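Local atomic coordinates of 4-hydroxy-tetrahydrodipicolinate synthase (Aquifex aeolicus, PDB entry 2EHH), a protein that catalyses the condensation of pyruvate with aspartate beta-semialdehyde to 4-hydroxy-tetrahydrodipicolinate, probably through a Schiff base, in the lysine pathway. Residues N25-H30 / I59-K64; L190-M195 / R228-H233; V202-N207 / R212-L217; N208-E213 / H233-D238. All coordinates share one frame; numbering follows the deposited sequence.

How the contacts relate
The four contacts show how packing chemistry changes across one (beta-alpha)8 barrel and its C-terminal helices. Contact 1 joins two outer helices of the barrel's first half with a single isoleucine methyl. Contact 3 lies deepest and closest to the predicted pyruvate site; there the eighth strand and helix 211-223 meet through an asparagine amide as well as apolar groups. Helix 211-223 serves contact 4 too, where a methionine and a leucine hold it to helix 226-242 at a partly exposed place. Contact 2 brings that same helix 226-242 against helix 191-196, adding a water bridge beside the second subunit. Contact 1 touches contacts 3 and 4 through His30 and Phe29.

Contact 1: residues N25-H30 / I59-K64; sequences NLIEFH and IEFAVK
Ile27 and Ala62 mark the closest passage of the two helical backbones, with 7.5 Å between their CA atoms. The distance is bridged by one side chain. Ile27 has CG1 anti to its carbonyl carbon (chi1 -67°) and an extended outer bond, which carries the methyl CD1 straight across to the other helix. CD1 lands on the backbone of residues 59-64, 3.7 Å from Ala62 CA, and the short side chain of Ala62 meets the same methyl with CB at 4.1 Å. These are two neighbouring outer helices of the (beta-alpha)8 barrel: helix 20-31 precedes strand 37-40 and helix 52-66 follows it. Ala62 also touches Val40 and Val72, on strands 37-40 and 71-75, and therefore fills the angle between helix and barrel wall. Phe61 closes the outer side more loosely, its CE2 lying 4.4 Å from Ile27 CD1, with the methyl oblique to the ring; that ring also packs edge-to-face with Tyr20. One residue before Ile27, Leu26 O is gripped twice, by the backbone N of His30 and, at 3.1 Å, by His30 ND1. The two donors reach the oxygen from opposite faces of its carbonyl plane, and the imidazole bond is bent, with an N-H...O angle of 141°.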
loop_
_atom_site.group_PDB
_atom_site.type_symbol
_atom_site.label_atom_id
_atom_site.label_comp_id
_atom_site.label_asym_id
_atom_site.label_seq_id
_atom_site.Cartn_x
_atom_site.Cartn_y
_atom_site.Cartn_z
ATOM N N ASN A 25 7.107 32.876 24.579
ATOM C CA ASN A 25 5.733 33.355 24.479
ATOM C C ASN A 25 4.778 32.229 24.093
ATOM O O ASN A 25 3.612 32.225 24.486
ATOM C CB ASN A 25 5.650 34.499 23.473
ATOM C CG ASN A 25 6.281 35.777 24.003
ATOM O OD1 ASN A 25 7.478 35.824 24.276
ATOM N ND2 ASN A 25 5.472 36.814 24.160
ATOM N N LEU A 26 5.288 31.274 23.326
ATOM C CA LEU A 26 4.502 30.124 22.898
ATOM C C LEU A 26 4.159 29.315 24.153
ATOM O O LEU A 26 3.041 28.820 24.310
ATOM C CB LEU A 26 5.332 29.280 21.926
ATOM C CG LEU A 26 4.800 28.941 20.531
ATOM C CD1 LEU A 26 4.040 30.112 19.927
ATOM C CD2 LEU A 26 5.988 28.534 19.651
ATOM N N ILE A 27 5.128 29.192 25.056
ATOM C CA ILE A 27 4.909 28.451 26.290
ATOM C C ILE A 27 3.838 29.123 27.150
ATOM O O ILE A 27 2.949 28.455 27.673
ATOM C CB ILE A 27 6.224 28.308 27.083
ATOM C CG1 ILE A 27 7.185 27.408 26.299
ATOM C CG2 ILE A 27 5.950 27.723 28.464
ATOM C CD1 ILE A 27 8.526 27.174 26.970
ATOM N N GLU A 28 3.920 30.441 27.288
ATOM C CA GLU A 28 2.939 31.186 28.076
ATOM C C GLU A 28 1.567 31.056 27.421
ATOM O O GLU A 28 0.545 30.948 28.099
ATOM C CB GLU A 28 3.342 32.661 28.154
ATOM C CG GLU A 28 4.702 32.881 28.797
ATOM C CD GLU A 28 4.731 32.463 30.257
ATOM O OE1 GLU A 28 5.828 32.139 30.755
ATOM O OE2 GLU A 28 3.665 32.466 30.907
ATOM N N PHE A 29 1.557 31.075 26.092
ATOM C CA PHE A 29 0.325 30.942 25.323
ATOM C C PHE A 29 -0.419 29.683 25.763
ATOM O O PHE A 29 -1.629 29.712 26.009
ATOM C CB PHE A 29 0.667 30.862 23.829
ATOM C CG PHE A 29 -0.518 30.635 22.928
ATOM C CD1 PHE A 29 -1.554 31.563 22.856
ATOM C CD2 PHE A 29 -0.574 29.508 22.112
ATOM C CE1 PHE A 29 -2.624 31.373 21.982
ATOM C CE2 PHE A 29 -1.638 29.309 21.233
ATOM C CZ PHE A 29 -2.665 30.243 21.166
ATOM N N HIS A 30 0.304 28.575 25.879
ATOM C CA HIS A 30 -0.332 27.327 26.276
ATOM C C HIS A 30 -0.676 27.245 27.751
ATOM O O HIS A 30 -1.648 26.595 28.126
ATOM C CB HIS A 30 0.524 26.136 25.847
ATOM C CG HIS A 30 0.440 25.868 24.378
ATOM N ND1 HIS A 30 1.378 26.330 23.483
ATOM C CD2 HIS A 30 -0.544 25.306 23.638
ATOM C CE1 HIS A 30 0.974 26.070 22.252
ATOM N NE2 HIS A 30 -0.190 25.450 22.318
ATOM N N ILE A 59 15.079 22.010 25.323
ATOM C CA ILE A 59 14.468 21.228 26.386
ATOM C C ILE A 59 14.725 21.914 27.730
ATOM O O ILE A 59 13.805 22.151 28.512
ATOM C CB ILE A 59 15.040 19.795 26.420
ATOM C CG1 ILE A 59 14.669 19.059 25.126
ATOM C CG2 ILE A 59 14.494 19.036 27.628
ATOM C CD1 ILE A 59 15.384 17.720 24.946
ATOM N N GLU A 60 15.985 22.242 27.985
ATOM C CA GLU A 60 16.362 22.901 29.228
ATOM C C GLU A 60 15.601 24.220 29.385
ATOM O O GLU A 60 15.110 24.546 30.469
ATOM C CB GLU A 60 17.872 23.133 29.230
ATOM C CG GLU A 60 18.410 23.826 30.456
ATOM C CD GLU A 60 19.926 23.820 30.487
ATOM O OE1 GLU A 60 20.542 24.213 29.471
ATOM O OE2 GLU A 60 20.497 23.425 31.525
ATOM N N PHE A 61 15.486 24.964 28.290
ATOM C CA PHE A 61 14.777 26.243 28.288
ATOM C C PHE A 61 13.282 26.080 28.583
ATOM O O PHE A 61 12.705 26.831 29.372
ATOM C CB PHE A 61 14.942 26.928 26.928
ATOM C CG PHE A 61 14.164 28.206 26.791
ATOM C CD1 PHE A 61 14.641 29.389 27.343
ATOM C CD2 PHE A 61 12.945 28.226 26.124
ATOM C CE1 PHE A 61 13.915 30.574 27.229
ATOM C CE2 PHE A 61 12.212 29.405 26.005
ATOM C CZ PHE A 61 12.698 30.580 26.558
ATOM N N ALA A 62 12.653 25.107 27.931
ATOM C CA ALA A 62 11.226 24.865 28.119
ATOM C C ALA A 62 10.912 24.488 29.560
ATOM O O ALA A 62 9.930 24.957 30.128
ATOM C CB ALA A 62 10.748 23.762 27.175
ATOM N N VAL A 63 11.744 23.633 30.148
ATOM C CA VAL A 63 11.530 23.211 31.525
ATOM C C VAL A 63 11.594 24.419 32.454
ATOM O O VAL A 63 10.737 24.588 33.324
ATOM C CB VAL A 63 12.581 22.157 31.957
ATOM C CG1 VAL A 63 12.485 21.894 33.460
ATOM C CG2 VAL A 63 12.355 20.862 31.188
ATOM N N LYS A 64 12.600 25.268 32.257
ATOM C CA LYS A 64 12.758 26.463 33.082
ATOM C C LYS A 64 11.594 27.436 32.928
ATOM O O LYS A 64 11.090 27.966 33.915
ATOM C CB LYS A 64 14.061 27.193 32.733
ATOM C CG LYS A 64 15.326 26.517 33.231
ATOM C CD LYS A 64 16.557 27.317 32.819
ATOM C CE LYS A 64 17.826 26.791 33.480
ATOM N NZ LYS A 64 18.089 25.360 33.164
#

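Contact 2: residues L190-M195 / R228-H233; sequences LTLPMM and RAREIH
Leu192 pushes a single methyl into helix 226-242, and the apolar part of the contact is built round that group. Its CG stands anti to the backbone N (chi1 -172°), which sends CD1 outward into a hollow floored by backbone and walled by three residues. At the floor CD1 lies 3.6 Å from Ala229 C and equally close to the peptide nitrogen of Arg230. The walls are Ala229 CB at 3.8 Å from that methyl, the aliphatic CG of Arg230, and His233 CB, which comes to 3.6 Å from Leu192 CD1; the methyl stands oblique to the imidazole ring itself. The two helical segments run nearly antiparallel, at 157°, with their axes 10.7 Å apart, a gap that the leucine side chain spans. In the fold this is where the short helix after the seventh barrel strand meets the first long helix of the C-terminal helical region found in the DapA family. The polar link is indirect: one water accepts from Leu192 N at 2.9 Å and is also hydrogen-bonded to His233 ND1. The other imidazole nitrogen, NE2, bonds to Ser171 OG of the second subunit, and both ring nitrogens are thereby engaged, fixing the ring's rotation. Arg230 likewise turns its polar end to the subunit boundary, its chain bending at chi3 and NH1 reaching Ala196 O of the second subunit, while Leu192 packs against the same Ala196 of the second subunit.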
loop_
_atom_site.group_PDB
_atom_site.type_symbol
_atom_site.label_atom_id
_atom_site.label_comp_id
_atom_site.label_asym_id
_atom_site.label_seq_id
_atom_site.Cartn_x
_atom_site.Cartn_y
_atom_site.Cartn_z
ATOM N N LEU A 190 -8.267 11.903 14.306
ATOM C CA LEU A 190 -8.590 10.596 14.877
ATOM C C LEU A 190 -8.738 10.576 16.396
ATOM O O LEU A 190 -9.001 9.529 16.987
ATOM C CB LEU A 190 -7.520 9.581 14.460
ATOM C CG LEU A 190 -7.310 9.493 12.946
ATOM C CD1 LEU A 190 -6.168 8.536 12.624
ATOM C CD2 LEU A 190 -8.608 9.043 12.285
ATOM N N THR A 191 -8.569 11.728 17.028
ATOM C CA THR A 191 -8.680 11.806 18.478
ATOM C C THR A 191 -10.022 11.290 18.998
ATOM O O THR A 191 -10.061 10.483 19.926
ATOM C CB THR A 191 -8.469 13.248 18.955
ATOM O OG1 THR A 191 -7.150 13.671 18.581
ATOM C CG2 THR A 191 -8.612 13.340 20.475
ATOM N N LEU A 192 -11.117 11.740 18.394
ATOM C CA LEU A 192 -12.442 11.314 18.843
ATOM C C LEU A 192 -12.619 9.794 18.782
ATOM O O LEU A 192 -12.900 9.160 19.800
ATOM C CB LEU A 192 -13.534 12.025 18.032
ATOM C CG LEU A 192 -14.981 11.837 18.510
ATOM C CD1 LEU A 192 -15.843 12.989 17.998
ATOM C CD2 LEU A 192 -15.519 10.491 18.035
ATOM N N PRO A 193 -12.451 9.185 17.594
ATOM C CA PRO A 193 -12.620 7.727 17.552
ATOM C C PRO A 193 -11.632 6.966 18.443
ATOM O O PRO A 193 -11.979 5.945 19.032
ATOM C CB PRO A 193 -12.471 7.393 16.061
ATOM C CG PRO A 193 -11.619 8.535 15.519
ATOM C CD PRO A 193 -12.185 9.733 16.252
ATOM N N MET A 194 -10.401 7.454 18.556
ATOM C CA MET A 194 -9.427 6.770 19.398
ATOM C C MET A 194 -9.811 6.867 20.875
ATOM O O MET A 194 -9.647 5.908 21.630
ATOM C CB MET A 194 -8.026 7.350 19.200
ATOM C CG MET A 194 -7.337 6.871 17.940
ATOM S SD MET A 194 -5.559 7.098 18.055
ATOM C CE MET A 194 -5.091 6.864 16.288
ATOM N N MET A 195 -10.316 8.022 21.294
ATOM C CA MET A 195 -10.705 8.166 22.693
ATOM C C MET A 195 -11.976 7.372 22.993
ATOM O O MET A 195 -12.173 6.897 24.112
ATOM C CB MET A 195 -10.854 9.644 23.055
ATOM C CG MET A 195 -9.497 10.343 23.142
ATOM S SD MET A 195 -9.560 12.056 23.679
ATOM C CE MET A 195 -9.738 11.824 25.470
ATOM N N ARG A 228 -21.186 15.997 22.284
ATOM C CA ARG A 228 -20.469 17.263 22.347
ATOM C C ARG A 228 -19.126 17.114 21.631
ATOM O O ARG A 228 -18.671 18.035 20.959
ATOM C CB ARG A 228 -20.254 17.673 23.806
ATOM C CG ARG A 228 -19.379 18.905 23.998
ATOM C CD ARG A 228 -19.918 20.126 23.262
ATOM N NE ARG A 228 -19.090 21.303 23.521
ATOM C CZ ARG A 228 -19.107 22.412 22.787
ATOM N NH1 ARG A 228 -19.914 22.506 21.738
ATOM N NH2 ARG A 228 -18.305 23.423 23.093
ATOM N N ALA A 229 -18.500 15.951 21.780
ATOM C CA ALA A 229 -17.219 15.689 21.132
ATOM C C ALA A 229 -17.384 15.806 19.616
ATOM O O ALA A 229 -16.583 16.454 18.943
ATOM C CB ALA A 229 -16.716 14.299 21.508
ATOM N N ARG A 230 -18.427 15.181 19.082
ATOM C CA ARG A 230 -18.691 15.247 17.648
ATOM C C ARG A 230 -18.921 16.688 17.207
ATOM O O ARG A 230 -18.514 17.088 16.119
ATOM C CB ARG A 230 -19.927 14.414 17.275
ATOM C CG ARG A 230 -19.698 12.910 17.210
ATOM C CD ARG A 230 -20.886 12.205 16.544
ATOM N NE ARG A 230 -22.102 12.278 17.353
ATOM C CZ ARG A 230 -22.342 11.530 18.427
ATOM N NH1 ARG A 230 -21.452 10.632 18.837
ATOM N NH2 ARG A 230 -23.475 11.685 19.102
ATOM N N GLU A 231 -19.591 17.470 18.050
ATOM C CA GLU A 231 -19.867 18.856 17.708
ATOM C C GLU A 231 -18.564 19.622 17.497
ATOM O O GLU A 231 -18.416 20.366 16.530
ATOM C CB GLU A 231 -20.676 19.522 18.821
ATOM C CG GLU A 231 -21.448 20.738 18.373
ATOM C CD GLU A 231 -22.087 21.473 19.535
ATOM O OE1 GLU A 231 -22.654 20.800 20.426
ATOM O OE2 GLU A 231 -22.022 22.722 19.554
ATOM N N ILE A 232 -17.624 19.434 18.412
ATOM C CA ILE A 232 -16.340 20.110 18.338
ATOM C C ILE A 232 -15.481 19.540 17.217
ATOM O O ILE A 232 -14.828 20.286 16.486
ATOM C CB ILE A 232 -15.583 19.982 19.668
ATOM C CG1 ILE A 232 -16.438 20.572 20.796
ATOM C CG2 ILE A 232 -14.247 20.708 19.580
ATOM C CD1 ILE A 232 -15.897 20.291 22.182
ATOM N N HIS A 233 -15.487 18.217 17.096
ATOM C CA HIS A 233 -14.730 17.515 16.060
ATOM C C HIS A 233 -15.111 18.025 14.667
ATOM O O HIS A 233 -14.248 18.413 13.884
ATOM C CB HIS A 233 -15.010 16.009 16.163
ATOM C CG HIS A 233 -14.490 15.204 15.013
ATOM N ND1 HIS A 233 -13.180 14.781 14.925
ATOM C CD2 HIS A 233 -15.116 14.722 13.911
ATOM C CE1 HIS A 233 -13.022 14.072 13.819
ATOM N NE2 HIS A 233 -14.181 14.022 13.187
HETATM O O HOH W 1 -10.922 14.028 16.658
#

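Contact 3: residues V202-N207 / R212-L217; sequences VISVAN and REVKEL
The eighth beta-alpha unit of the barrel closes here, where Asn207, just beyond strand 201-204, meets Val214 on the helix that follows. The two side chains cross obliquely and pack tightly: Asn207 OD1 is only 3.1 Å from Val214 CB and 3.3 Å from its methyl CG1. That amide is held from its other end, since ND2 is hydrogen-bonded to Ser5 OG and to Ile6 O on the first strand. Its chi1 of -109° departs from a staggered position, consistent with some strain accepted in serving both sides. Replacing Asn207 by a leucine would probably leave Ile6 O and Ser5 OG without this donor and press a bulkier branch against Val214. Val214 has CG1 anti to its backbone N (chi1 174°), which aims that methyl back toward the strand; there it approaches Val202 CG1 loosely, at 4.5 Å, while CG2 rests 4.2 Å from Ala206 CB. The turn between strand and helix is fixed by an ST motif in which Ser204 OG accepts from Asn207 N at 2.8 Å. Ser204 OG is bonded to Asp188 OD1 as well, and Asp188 OD2 accepts from the backbone N of Val205 and Ala206, so one carboxylate ties down the whole bend. Ile203, between two residues that face the helix, is predicted to bind pyruvate. Around this unit, strand 4-8 completes the barrel beside strand 201-204, Thr191 of helix 191-196 touches Val202, and helix 226-242 lies against Ala206 and Leu217.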
loop_
_atom_site.group_PDB
_atom_site.type_symbol
_atom_site.label_atom_id
_atom_site.label_comp_id
_atom_site.label_asym_id
_atom_site.label_seq_id
_atom_site.Cartn_x
_atom_site.Cartn_y
_atom_site.Cartn_z
ATOM N N VAL A 202 -4.429 13.373 23.293
ATOM C CA VAL A 202 -3.795 13.552 21.996
ATOM C C VAL A 202 -2.546 14.422 22.062
ATOM O O VAL A 202 -2.461 15.349 22.872
ATOM C CB VAL A 202 -4.776 14.220 20.991
ATOM C CG1 VAL A 202 -5.245 15.572 21.532
ATOM C CG2 VAL A 202 -4.097 14.416 19.638
ATOM N N ILE A 203 -1.555 14.090 21.239
ATOM C CA ILE A 203 -0.360 14.916 21.132
ATOM C C ILE A 203 -0.690 15.531 19.780
ATOM O O ILE A 203 -0.479 14.927 18.725
ATOM C CB ILE A 203 0.932 14.082 21.112
ATOM C CG1 ILE A 203 1.171 13.504 22.515
ATOM C CG2 ILE A 203 2.112 14.962 20.713
ATOM C CD1 ILE A 203 2.452 12.705 22.673
ATOM N N SER A 204 -1.269 16.726 19.863
ATOM C CA SER A 204 -1.797 17.496 18.743
ATOM C C SER A 204 -0.947 18.532 18.016
ATOM O O SER A 204 -0.007 19.106 18.569
ATOM C CB SER A 204 -3.088 18.176 19.234
ATOM O OG SER A 204 -3.544 19.192 18.359
ATOM N N VAL A 205 -1.312 18.755 16.753
ATOM C CA VAL A 205 -0.683 19.754 15.903
ATOM C C VAL A 205 -1.622 20.963 15.926
ATOM O O VAL A 205 -1.184 22.105 16.079
ATOM C CB VAL A 205 -0.539 19.249 14.438
ATOM C CG1 VAL A 205 -0.223 20.409 13.506
ATOM C CG2 VAL A 205 0.569 18.206 14.356
ATOM N N ALA A 206 -2.921 20.696 15.789
ATOM C CA ALA A 206 -3.942 21.743 15.780
ATOM C C ALA A 206 -3.916 22.577 17.057
ATOM O O ALA A 206 -4.348 23.730 17.063
ATOM C CB ALA A 206 -5.326 21.126 15.592
ATOM N N ASN A 207 -3.411 21.975 18.128
ATOM C CA ASN A 207 -3.290 22.626 19.429
ATOM C C ASN A 207 -2.466 23.908 19.363
ATOM O O ASN A 207 -2.641 24.811 20.179
ATOM C CB ASN A 207 -2.615 21.679 20.423
ATOM C CG ASN A 207 -3.562 21.180 21.463
ATOM O OD1 ASN A 207 -4.629 21.759 21.665
ATOM N ND2 ASN A 207 -3.182 20.114 22.151
ATOM N N ARG A 212 -7.732 26.132 23.074
ATOM C CA ARG A 212 -8.981 26.071 23.828
ATOM C C ARG A 212 -9.980 25.080 23.248
ATOM O O ARG A 212 -10.529 24.247 23.970
ATOM C CB ARG A 212 -9.615 27.464 23.901
ATOM C CG ARG A 212 -8.724 28.510 24.557
ATOM C CD ARG A 212 -9.346 29.894 24.482
ATOM N NE ARG A 212 -10.544 30.005 25.307
ATOM C CZ ARG A 212 -10.544 30.342 26.595
ATOM N NH1 ARG A 212 -9.402 30.609 27.219
ATOM N NH2 ARG A 212 -11.693 30.415 27.259
ATOM N N GLU A 213 -10.205 25.170 21.943
ATOM C CA GLU A 213 -11.152 24.287 21.275
ATOM C C GLU A 213 -10.739 22.825 21.372
ATOM O O GLU A 213 -11.553 21.962 21.705
ATOM C CB GLU A 213 -11.294 24.676 19.801
ATOM C CG GLU A 213 -11.900 26.052 19.542
ATOM C CD GLU A 213 -11.025 27.200 20.013
ATOM O OE1 GLU A 213 -9.785 27.041 20.071
ATOM O OE2 GLU A 213 -11.583 28.277 20.307
ATOM N N VAL A 214 -9.476 22.541 21.075
ATOM C CA VAL A 214 -9.000 21.167 21.142
ATOM C C VAL A 214 -9.165 20.651 22.561
ATOM O O VAL A 214 -9.595 19.520 22.780
ATOM C CB VAL A 214 -7.518 21.059 20.727
ATOM C CG1 VAL A 214 -7.022 19.641 20.957
ATOM C CG2 VAL A 214 -7.358 21.441 19.260
ATOM N N LYS A 215 -8.824 21.494 23.530
ATOM C CA LYS A 215 -8.948 21.120 24.929
ATOM C C LYS A 215 -10.390 20.713 25.214
ATOM O O LYS A 215 -10.639 19.712 25.884
ATOM C CB LYS A 215 -8.547 22.296 25.827
ATOM C CG LYS A 215 -8.760 22.052 27.318
ATOM C CD LYS A 215 -8.001 20.829 27.800
ATOM C CE LYS A 215 -8.190 20.624 29.296
ATOM N NZ LYS A 215 -7.497 19.396 29.768
ATOM N N GLU A 216 -11.334 21.492 24.696
ATOM C CA GLU A 216 -12.752 21.206 24.899
ATOM C C GLU A 216 -13.146 19.861 24.295
ATOM O O GLU A 216 -13.946 19.127 24.873
ATOM C CB GLU A 216 -13.617 22.311 24.285
ATOM C CG GLU A 216 -13.436 23.678 24.928
ATOM C CD GLU A 216 -14.361 24.735 24.338
ATOM O OE1 GLU A 216 -14.217 25.927 24.697
ATOM O OE2 GLU A 216 -15.233 24.375 23.519
ATOM N N LEU A 217 -12.593 19.543 23.126
ATOM C CA LEU A 217 -12.895 18.272 22.477
ATOM C C LEU A 217 -12.443 17.148 23.407
ATOM O O LEU A 217 -13.185 16.199 23.664
ATOM C CB LEU A 217 -12.167 18.180 21.125
ATOM C CG LEU A 217 -12.243 16.899 20.274
ATOM C CD1 LEU A 217 -11.450 15.789 20.931
ATOM C CD2 LEU A 217 -13.684 16.476 20.077
#

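Contact 4: residues N208-E213 / H233-D238; sequences NVMPRE and HYYLHD
Tyr235 receives Met210 at the edge of its ring, the methyl CE lying near the ring plane and 4.2 Å from CE1. The two side chains cross at about a right angle, and the same ring packs edge-to-face with Tyr288. One residue back, the Tyr234 ring has His233 CD2 over the centre of one face, 3.6 Å above its plane, while its hydroxyl is hydrogen-bonded to Leu197 O of the second subunit. Inward from these rings the contact is aliphatic. The Met210 chain bends at its last torsion (chi3 81°), turning the thioether alongside Leu236, which it passes in the opposite direction; CD1 of Leu236 is 3.9 Å from the methyl CE and 4.0 Å from SD. The second branch, Leu236 CD2, rests 3.8 Å from Glu213 CB, below the point where that side chain bends and carries its carboxylate away. With Leu236 cut back to an alanine, Met210 would probably lose the neighbour that steadies its thioether, and a gap would open beneath Glu213 CB. Met210 occupies the N-cap position of helix 211-223, so this packing fixes the start of that helix against the middle of helix 226-242. The arrangement belongs to the joint between the last helix of a TIM barrel and the C-terminal helices that follow it, as in other DapA-family enzymes.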
loop_
_atom_site.group_PDB
_atom_site.type_symbol
_atom_site.label_atom_id
_atom_site.label_comp_id
_atom_site.label_asym_id
_atom_site.label_seq_id
_atom_site.Cartn_x
_atom_site.Cartn_y
_atom_site.Cartn_z
ATOM N N ASN A 208 -1.547 23.961 18.407
ATOM C CA ASN A 208 -0.681 25.120 18.233
ATOM C C ASN A 208 -1.444 26.409 17.947
ATOM O O ASN A 208 -0.977 27.493 18.299
ATOM C CB ASN A 208 0.305 24.872 17.087
ATOM C CG ASN A 208 1.497 24.042 17.507
ATOM O OD1 ASN A 208 2.423 24.546 18.143
ATOM N ND2 ASN A 208 1.484 22.759 17.153
ATOM N N VAL A 209 -2.612 26.296 17.321
ATOM C CA VAL A 209 -3.377 27.484 16.974
ATOM C C VAL A 209 -4.754 27.641 17.609
ATOM O O VAL A 209 -5.251 28.758 17.715
ATOM C CB VAL A 209 -3.504 27.614 15.444
ATOM C CG1 VAL A 209 -2.113 27.699 14.828
ATOM C CG2 VAL A 209 -4.260 26.435 14.876
ATOM N N MET A 210 -5.377 26.539 18.012
ATOM C CA MET A 210 -6.680 26.605 18.665
ATOM C C MET A 210 -6.675 25.699 19.895
ATOM O O MET A 210 -7.414 24.720 19.970
ATOM C CB MET A 210 -7.802 26.202 17.694
ATOM C CG MET A 210 -8.112 27.275 16.652
ATOM S SD MET A 210 -9.534 26.909 15.602
ATOM C CE MET A 210 -10.893 27.410 16.653
ATOM N N PRO A 211 -5.830 26.031 20.885
ATOM C CA PRO A 211 -5.654 25.305 22.151
ATOM C C PRO A 211 -6.946 25.071 22.928
ATOM O O PRO A 211 -7.216 23.961 23.396
ATOM C CB PRO A 211 -4.700 26.203 22.944
ATOM C CG PRO A 211 -3.982 26.979 21.898
ATOM C CD PRO A 211 -5.049 27.281 20.893
ATOM N N ARG A 212 -7.732 26.132 23.074
ATOM C CA ARG A 212 -8.981 26.071 23.828
ATOM C C ARG A 212 -9.980 25.080 23.248
ATOM O O ARG A 212 -10.529 24.247 23.970
ATOM C CB ARG A 212 -9.615 27.464 23.901
ATOM C CG ARG A 212 -8.724 28.510 24.557
ATOM C CD ARG A 212 -9.346 29.894 24.482
ATOM N NE ARG A 212 -10.544 30.005 25.307
ATOM C CZ ARG A 212 -10.544 30.342 26.595
ATOM N NH1 ARG A 212 -9.402 30.609 27.219
ATOM N NH2 ARG A 212 -11.693 30.415 27.259
ATOM N N GLU A 213 -10.205 25.170 21.943
ATOM C CA GLU A 213 -11.152 24.287 21.275
ATOM C C GLU A 213 -10.739 22.825 21.372
ATOM O O GLU A 213 -11.553 21.962 21.705
ATOM C CB GLU A 213 -11.294 24.676 19.801
ATOM C CG GLU A 213 -11.900 26.052 19.542
ATOM C CD GLU A 213 -11.025 27.200 20.013
ATOM O OE1 GLU A 213 -9.785 27.041 20.071
ATOM O OE2 GLU A 213 -11.583 28.277 20.307
ATOM N N HIS A 233 -15.487 18.217 17.096
ATOM C CA HIS A 233 -14.730 17.515 16.060
ATOM C C HIS A 233 -15.111 18.025 14.667
ATOM O O HIS A 233 -14.248 18.413 13.884
ATOM C CB HIS A 233 -15.010 16.009 16.163
ATOM C CG HIS A 233 -14.490 15.204 15.013
ATOM N ND1 HIS A 233 -13.180 14.781 14.925
ATOM C CD2 HIS A 233 -15.116 14.722 13.911
ATOM C CE1 HIS A 233 -13.022 14.072 13.819
ATOM N NE2 HIS A 233 -14.181 14.022 13.187
ATOM N N TYR A 234 -16.403 18.037 14.360
ATOM C CA TYR A 234 -16.840 18.481 13.043
ATOM C C TYR A 234 -16.670 19.973 12.811
ATOM O O TYR A 234 -16.542 20.426 11.672
ATOM C CB TYR A 234 -18.282 18.038 12.795
ATOM C CG TYR A 234 -18.352 16.551 12.524
ATOM C CD1 TYR A 234 -17.758 16.015 11.384
ATOM C CD2 TYR A 234 -18.930 15.674 13.440
ATOM C CE1 TYR A 234 -17.723 14.647 11.161
ATOM C CE2 TYR A 234 -18.901 14.290 13.228
ATOM C CZ TYR A 234 -18.290 13.788 12.085
ATOM O OH TYR A 234 -18.221 12.433 11.866
ATOM N N TYR A 235 -16.650 20.738 13.893
ATOM C CA TYR A 235 -16.456 22.173 13.781
ATOM C C TYR A 235 -14.993 22.415 13.400
ATOM O O TYR A 235 -14.685 23.235 12.534
ATOM C CB TYR A 235 -16.790 22.845 15.120
ATOM C CG TYR A 235 -16.335 24.281 15.230
ATOM C CD1 TYR A 235 -15.169 24.610 15.919
ATOM C CD2 TYR A 235 -17.057 25.311 14.630
ATOM C CE1 TYR A 235 -14.732 25.934 16.008
ATOM C CE2 TYR A 235 -16.629 26.637 14.711
ATOM C CZ TYR A 235 -15.466 26.939 15.401
ATOM O OH TYR A 235 -15.030 28.243 15.477
ATOM N N LEU A 236 -14.104 21.656 14.031
ATOM C CA LEU A 236 -12.666 21.768 13.809
ATOM C C LEU A 236 -12.137 20.959 12.622
ATOM O O LEU A 236 -10.953 21.044 12.293
ATOM C CB LEU A 236 -11.936 21.325 15.081
ATOM C CG LEU A 236 -11.174 22.319 15.965
ATOM C CD1 LEU A 236 -11.843 23.672 15.993
ATOM C CD2 LEU A 236 -11.072 21.730 17.357
ATOM N N HIS A 237 -13.001 20.185 11.970
ATOM C CA HIS A 237 -12.551 19.350 10.857
ATOM C C HIS A 237 -11.804 20.100 9.756
ATOM O O HIS A 237 -10.765 19.633 9.288
ATOM C CB HIS A 237 -13.718 18.575 10.242
ATOM C CG HIS A 237 -13.281 17.394 9.431
ATOM N ND1 HIS A 237 -12.619 16.320 9.986
ATOM C CD2 HIS A 237 -13.368 17.136 8.104
ATOM C CE1 HIS A 237 -12.315 15.454 9.036
ATOM N NE2 HIS A 237 -12.758 15.926 7.886
ATOM N N ASP A 238 -12.321 21.254 9.338
ATOM C CA ASP A 238 -11.651 22.034 8.298
ATOM C C ASP A 238 -10.236 22.424 8.726
ATOM O O ASP A 238 -9.321 22.430 7.909
ATOM C CB ASP A 238 -12.452 23.293 7.951
ATOM C CG ASP A 238 -13.682 22.993 7.116
ATOM O OD1 ASP A 238 -13.852 21.829 6.692
ATOM O OD2 ASP A 238 -14.479 23.924 6.877
#